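Local atomic coordinates of putative short-chain dehydrogenase/reductase (Burkholderia xenovorans, PDB entry 5JY1), a protein that binds NAD in a Rossmann-type fold of the short-chain dehydrogenase/reductase family and probably acts as an oxidoreductase, perhaps on 3-oxoacyl thioesters. Residues P104-L108 and E109-D113; A133-V136 and P137-R141; T73-A76 and S77-A81. All coordinates share one frame; numbering follows the deposited sequence.

Contact 1: residues P104-L108 and E109-D113; sequences PNVLL and EEKTD
Lys111 reaches back along the chain to Pro104, its NZ donating to Pro104 O at 2.8 Å, and this bond closes the loop that leads into helix 113-141. The ammonium lies 25° out of the carbonyl plane. A bend at chi2 (-79°) turns the lysine chain back toward Pro104, and beyond it the methylenes run straight. NZ is also gripped by Leu160 O and in a salt bridge by Asp163 OD1, so a lysine, with three N-H groups, suits this buried place. A water bridges onward: it lies 2.8 Å from Asn105 OD1, to which it probably donates, and accepts a weak bond from NZ.

The turn itself is pinned at Leu107 O, which takes the N-H of Glu110 at 2.7 Å and a weak bond from Lys111 N. Lys111 N also donates to Leu108 O at 3.3 Å. A second water accepts from Leu107 N and donates to Glu110 OE1 at 2.6 Å, tying this exposed carboxylate to the backbone.

Packing fills in around these bonds. Val106 CG2 meets Lys111 CD at 3.7 Å, the branched valine lying obliquely across the lysine methylenes. Leu107 lies alongside Glu109 and Glu110, all pointing the same way, with its CD1 3.7 Å from Glu110 OE2. The carboxylate of Glu109 has its polar partners in Trp182 and Arg184 of the second subunit, where Glu181 also accepts from Leu108 N.

One cationic group thus gathers two backbone carbonyls and a carboxylate. The nearby negative charge would probably stabilise the charged form of the lysine, whose ammonium joins the loop to residues 160-163, close to the NAD-binding Tyr164.

Contact 2: residues A133-V136 and P137-R141; sequences AAFV and PMRER. With EDO (1,2-ethanediol), chain I.
The last turns of the long helix 113-141 form this contact, and they pass through a proline kink. Pro137 has no N-H to give to the turn before, so Ala133 O gets no bond from it; the ring CD lies 3.4 Å from Ala133 O and 3.1 Å from Ala134 O. The ring also presses on the preceding residue, Val136 CB to Pro137 CD being a tight 3.3 Å.

Regular helix bonding resumes at once. Met138 N donates to Ala134 O at 3.2 Å, and Arg139 N to Phe135 O at 2.7 Å. Glu140 N follows with Val136 O.

Phe135 and Arg139 make the main side-chain pair. The helix, one turn on, puts Arg139 CB over one face of the phenylalanine ring, a CH-pi contact 4.2 Å from the centroid. From there CG runs on anti to the backbone N (chi1 172°), and a bend at chi3 (58°) brings the guanidinium round so that Phe135 CE2 lies over its face, 3.4 Å from NH1. The two planes stand 61° apart, so this is no flat stack. Polar partners meet the guanidinium at its edge: NH2 donates to O1 of a bound ethanediol at 2.7 Å, and NE to a water that in turn donates to Val136 O.

On the buried side Ala134 CB touches Met138 CE. The small alanine and the straight, flexible methionine fit a helix face packed on the sheet, while Phe135 stacks on Trp182. Arg141, past the kink, donates from NH1 to Pro137 O, which its own N-H reaches from the opposite face of the carbonyl plane.

Such a helix, which links strand 94-97 to strand 144-149 and packs on the central parallel sheet through Leu95 and Ile187, is a standard element of the Rossmann fold of short-chain dehydrogenases.

Contact 3: residues T73-A76 and S77-A81; sequences TSKA and SIEAA
Ser74 is the N-cap of helix 75-89 and works with Ser77, three residues on in the first turn. The capping bond runs from Ser77 N to Ser74 OG and is weak, at 3.3 Å. OG stands anti to the backbone N (chi1 169°), which turns it toward the N-H of Ser77; a serine suits the place because its short hydroxyl can stand in for a missing carbonyl. Behind it Ser74 O accepts from Ile78 N at 3.1 Å, and Ser77 OG accepts from Asp71 N, in the NAD-binding loop.

The close-packed side belongs to Ile78. Its CG1 rests 3.6 Å from Ser74 O, and the buried side chain packs against Val72 and, on helix 113-141, Ala130. Next to the cap, Thr73 touches NAD itself and is hydrogen-bonded through OG1 to Asp71 OD1.

The outward side, at Ala76, is looser. Its carbonyl receives Ala80 N at 2.8 Å, and alanine suits this solvent-facing place, having no polar group or long chain to accommodate. Lys75 and Glu79 form a separate, looser pair near the subunit interface. Glu79 lies over Lys75 O and across the lysine chain, but the amine goes on to a salt bridge with Asp113 of the second subunit. The opposite charges may attract weakly: Lys75 NZ stays 4.6 Å from Glu79 OE2, whose nearest lysine atom is CE at 3.5 Å.

Overall arrangement
From the N terminus, contact 3 comes first, capping helix 75-89 just after the loop that follows strand 64-69. Contact 1 then folds the loop between strand 94-97 and helix 113-141 into a turn, and contact 2 lies at the far end of that same helix. The three follow in series, none nested or crossed. Contacts 2 and 3 touch, Ala133 CB lying 4.1 Å from Glu79 CG where the two helices pack side by side. Contact 1 stands apart, its centre about 38 Å from that of contact 2, yet across the subunit interface its Asp113 pairs with Lys75, and its Glu109 packs on Phe135, of the second subunit.

Contact 1: residues P104-L108 and E109-D113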
# COMPACT_ATOMS: atom_id res chain seq x y z
N PRO A 104 -25.54 -13.01 3.96
CA PRO A 104 -26.29 -12.43 2.84
C PRO A 104 -25.62 -11.19 2.27
O PRO A 104 -25.09 -10.35 3.00
CB PRO A 104 -27.65 -12.09 3.47
CG PRO A 104 -27.80 -13.09 4.55
CD PRO A 104 -26.42 -13.28 5.12
N ASN A 105 -25.65 -11.08 0.94
CA ASN A 105 -25.11 -9.93 0.22
C ASN A 105 -26.13 -8.80 0.28
O ASN A 105 -27.05 -8.73 -0.53
CB ASN A 105 -24.81 -10.29 -1.23
CG ASN A 105 -23.83 -11.43 -1.34
OD1 ASN A 105 -22.84 -11.49 -0.60
ND2 ASN A 105 -24.09 -12.35 -2.26
N VAL A 106 -25.97 -7.92 1.28
CA VAL A 106 -26.91 -6.83 1.52
C VAL A 106 -26.10 -5.57 1.79
O VAL A 106 -24.92 -5.62 2.14
CB VAL A 106 -27.86 -7.11 2.71
CG1 VAL A 106 -28.79 -8.29 2.39
CG2 VAL A 106 -27.08 -7.38 3.99
N LEU A 107 -26.76 -4.42 1.62
CA LEU A 107 -26.11 -3.14 1.86
C LEU A 107 -25.62 -3.04 3.30
O LEU A 107 -26.16 -3.68 4.21
CB LEU A 107 -27.08 -1.99 1.57
CG LEU A 107 -27.57 -1.92 0.12
CD1 LEU A 107 -28.75 -0.96 0.04
CD2 LEU A 107 -26.46 -1.47 -0.81
N LEU A 108 -24.57 -2.23 3.49
CA LEU A 108 -23.90 -2.17 4.79
C LEU A 108 -24.86 -1.82 5.91
O LEU A 108 -24.80 -2.42 7.00
CB LEU A 108 -22.75 -1.16 4.73
CG LEU A 108 -21.95 -0.90 6.01
CD1 LEU A 108 -21.28 -2.17 6.50
CD2 LEU A 108 -20.94 0.22 5.76
N GLU A 109 -25.75 -0.85 5.69
CA GLU A 109 -26.72 -0.48 6.71
C GLU A 109 -27.77 -1.57 6.93
O GLU A 109 -28.51 -1.49 7.93
CB GLU A 109 -27.41 0.85 6.37
CG GLU A 109 -28.31 0.83 5.14
CD GLU A 109 -27.58 1.18 3.85
OE1 GLU A 109 -28.24 1.59 2.88
OE2 GLU A 109 -26.34 1.04 3.80
N GLU A 110 -27.85 -2.58 6.07
CA GLU A 110 -28.77 -3.69 6.23
C GLU A 110 -28.13 -4.95 6.81
O GLU A 110 -28.86 -5.87 7.20
CB GLU A 110 -29.44 -4.02 4.89
CG GLU A 110 -30.37 -2.92 4.41
CD GLU A 110 -30.99 -3.22 3.06
OE1 GLU A 110 -31.12 -4.41 2.72
OE2 GLU A 110 -31.34 -2.25 2.34
N LYS A 111 -26.79 -5.01 6.87
CA LYS A 111 -26.14 -6.06 7.64
C LYS A 111 -26.60 -6.00 9.09
O LYS A 111 -26.90 -4.93 9.62
CB LYS A 111 -24.61 -5.91 7.59
CG LYS A 111 -23.98 -6.03 6.20
CD LYS A 111 -23.85 -7.48 5.76
CE LYS A 111 -23.19 -7.57 4.38
NZ LYS A 111 -22.89 -8.98 3.99
N THR A 112 -26.68 -7.17 9.72
CA THR A 112 -27.03 -7.23 11.13
C THR A 112 -25.77 -7.42 11.97
O THR A 112 -24.73 -7.87 11.48
CB THR A 112 -28.02 -8.36 11.41
OG1 THR A 112 -27.45 -9.61 11.02
CG2 THR A 112 -29.30 -8.14 10.62
N ASP A 113 -25.87 -7.07 13.25
CA ASP A 113 -24.78 -7.39 14.17
C ASP A 113 -24.48 -8.88 14.17
O ASP A 113 -23.33 -9.30 14.30
CB ASP A 113 -25.13 -6.93 15.59
CG ASP A 113 -25.13 -5.42 15.74
OD1 ASP A 113 -24.90 -4.70 14.74
OD2 ASP A 113 -25.39 -4.94 16.87
O HOH W 1 -21.99 -11.01 2.02
O HOH W 2 -29.58 -4.88 0.71

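Contact 2: residues A133-V136 and P137-R141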
# COMPACT_ATOMS: atom_id res chain seq x y z
N ALA A 133 -2.73 -22.26 18.34
CA ALA A 133 -2.58 -23.69 18.63
C ALA A 133 -1.43 -24.31 17.84
O ALA A 133 -0.63 -25.07 18.40
CB ALA A 133 -3.88 -24.43 18.32
N ALA A 134 -1.32 -23.99 16.54
CA ALA A 134 -0.23 -24.51 15.73
C ALA A 134 1.12 -23.95 16.16
O ALA A 134 2.15 -24.61 15.99
CB ALA A 134 -0.50 -24.20 14.25
N PHE A 135 1.12 -22.75 16.73
CA PHE A 135 2.34 -22.13 17.23
C PHE A 135 3.10 -23.03 18.20
O PHE A 135 4.34 -23.00 18.23
CB PHE A 135 1.97 -20.81 17.92
CG PHE A 135 3.09 -20.17 18.67
CD1 PHE A 135 4.09 -19.46 18.01
CD2 PHE A 135 3.11 -20.21 20.07
CE1 PHE A 135 5.10 -18.83 18.72
CE2 PHE A 135 4.12 -19.59 20.78
CZ PHE A 135 5.11 -18.91 20.11
N VAL A 136 2.40 -23.83 19.00
CA VAL A 136 3.07 -24.61 20.05
C VAL A 136 4.02 -25.63 19.41
O VAL A 136 5.22 -25.60 19.71
CB VAL A 136 2.06 -25.26 21.00
CG1 VAL A 136 2.75 -26.16 22.02
CG2 VAL A 136 1.22 -24.18 21.68
N PRO A 137 3.57 -26.53 18.53
CA PRO A 137 4.54 -27.44 17.90
C PRO A 137 5.53 -26.72 16.98
O PRO A 137 6.67 -27.19 16.84
CB PRO A 137 3.66 -28.43 17.13
CG PRO A 137 2.39 -27.68 16.89
CD PRO A 137 2.19 -26.87 18.13
N MET A 138 5.13 -25.62 16.33
CA MET A 138 6.04 -24.90 15.45
C MET A 138 7.18 -24.26 16.24
O MET A 138 8.35 -24.33 15.83
CB MET A 138 5.29 -23.83 14.66
CG MET A 138 4.34 -24.36 13.61
SD MET A 138 3.45 -23.00 12.84
CE MET A 138 2.42 -23.86 11.67
N ARG A 139 6.86 -23.61 17.36
CA ARG A 139 7.90 -23.04 18.21
C ARG A 139 8.89 -24.11 18.66
O ARG A 139 10.11 -23.90 18.62
CB ARG A 139 7.29 -22.35 19.43
CG ARG A 139 8.32 -21.90 20.46
CD ARG A 139 7.67 -21.22 21.66
NE ARG A 139 6.70 -22.11 22.31
CZ ARG A 139 5.79 -21.72 23.20
NH1 ARG A 139 5.73 -20.46 23.59
NH2 ARG A 139 4.94 -22.61 23.70
N GLU A 140 8.38 -25.25 19.11
CA GLU A 140 9.26 -26.29 19.63
C GLU A 140 10.25 -26.76 18.58
O GLU A 140 11.42 -27.04 18.89
CB GLU A 140 8.43 -27.47 20.14
CG GLU A 140 9.31 -28.59 20.67
CD GLU A 140 8.51 -29.78 21.12
OE1 GLU A 140 9.09 -30.90 21.09
OE2 GLU A 140 7.34 -29.60 21.49
N ARG A 141 9.81 -26.85 17.33
CA ARG A 141 10.64 -27.36 16.24
C ARG A 141 11.40 -26.26 15.52
O ARG A 141 12.21 -26.57 14.63
CB ARG A 141 9.76 -28.13 15.26
CG ARG A 141 9.24 -29.43 15.85
CD ARG A 141 8.04 -29.96 15.12
NE ARG A 141 7.59 -31.22 15.71
CZ ARG A 141 6.88 -31.30 16.83
NH1 ARG A 141 6.53 -30.20 17.50
NH2 ARG A 141 6.53 -32.50 17.30
C1 EDO I . 3.35 -20.65 25.79
O1 EDO I . 3.21 -22.08 25.77
C2 EDO I . 2.13 -20.05 25.12
O2 EDO I . 1.84 -20.82 23.94
O HOH W 3 6.16 -24.93 22.19

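Contact 3: residues T73-A76 and S77-A81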
# COMPACT_ATOMS: atom_id res chain seq x y z
N THR A 73 -15.41 -22.64 14.23
CA THR A 73 -16.05 -21.73 15.17
C THR A 73 -15.84 -22.16 16.62
O THR A 73 -16.26 -21.44 17.53
CB THR A 73 -17.55 -21.60 14.88
OG1 THR A 73 -18.21 -22.85 15.15
CG2 THR A 73 -17.80 -21.20 13.43
N SER A 74 -15.17 -23.29 16.86
CA SER A 74 -14.94 -23.81 18.20
C SER A 74 -13.44 -23.92 18.44
O SER A 74 -12.75 -24.69 17.77
CB SER A 74 -15.60 -25.17 18.40
OG SER A 74 -15.14 -25.76 19.61
N LYS A 75 -12.95 -23.15 19.42
CA LYS A 75 -11.55 -23.22 19.81
C LYS A 75 -11.13 -24.65 20.14
O LYS A 75 -10.06 -25.11 19.72
CB LYS A 75 -11.33 -22.30 21.00
CG LYS A 75 -9.92 -22.28 21.54
CD LYS A 75 -9.88 -21.43 22.80
CE LYS A 75 -8.47 -21.10 23.22
NZ LYS A 75 -8.50 -20.17 24.39
N ALA A 76 -11.96 -25.37 20.90
CA ALA A 76 -11.61 -26.73 21.29
C ALA A 76 -11.46 -27.64 20.07
O ALA A 76 -10.56 -28.48 20.03
CB ALA A 76 -12.65 -27.30 22.25
N SER A 77 -12.32 -27.47 19.07
CA SER A 77 -12.27 -28.33 17.89
C SER A 77 -11.00 -28.08 17.09
O SER A 77 -10.36 -29.03 16.60
CB SER A 77 -13.50 -28.09 17.01
OG SER A 77 -13.49 -28.94 15.87
N ILE A 78 -10.62 -26.82 16.94
CA ILE A 78 -9.37 -26.47 16.27
C ILE A 78 -8.18 -27.06 17.02
O ILE A 78 -7.28 -27.66 16.43
CB ILE A 78 -9.25 -24.94 16.15
CG1 ILE A 78 -10.30 -24.40 15.18
CG2 ILE A 78 -7.85 -24.58 15.71
CD1 ILE A 78 -10.40 -22.87 15.19
N GLU A 79 -8.17 -26.89 18.35
CA GLU A 79 -7.06 -27.41 19.15
C GLU A 79 -6.98 -28.92 19.05
O GLU A 79 -5.89 -29.49 18.97
CB GLU A 79 -7.21 -26.96 20.61
CG GLU A 79 -6.94 -25.47 20.79
CD GLU A 79 -7.09 -25.01 22.22
OE1 GLU A 79 -7.74 -25.71 23.01
OE2 GLU A 79 -6.57 -23.92 22.54
N ALA A 80 -8.14 -29.58 19.01
CA ALA A 80 -8.14 -31.03 18.85
C ALA A 80 -7.57 -31.45 17.50
O ALA A 80 -6.84 -32.44 17.40
CB ALA A 80 -9.57 -31.56 19.04
N ALA A 81 -7.89 -30.69 16.45
CA ALA A 81 -7.36 -31.02 15.13
C ALA A 81 -5.85 -30.83 15.06
O ALA A 81 -5.15 -31.62 14.41
CB ALA A 81 -8.05 -30.16 14.07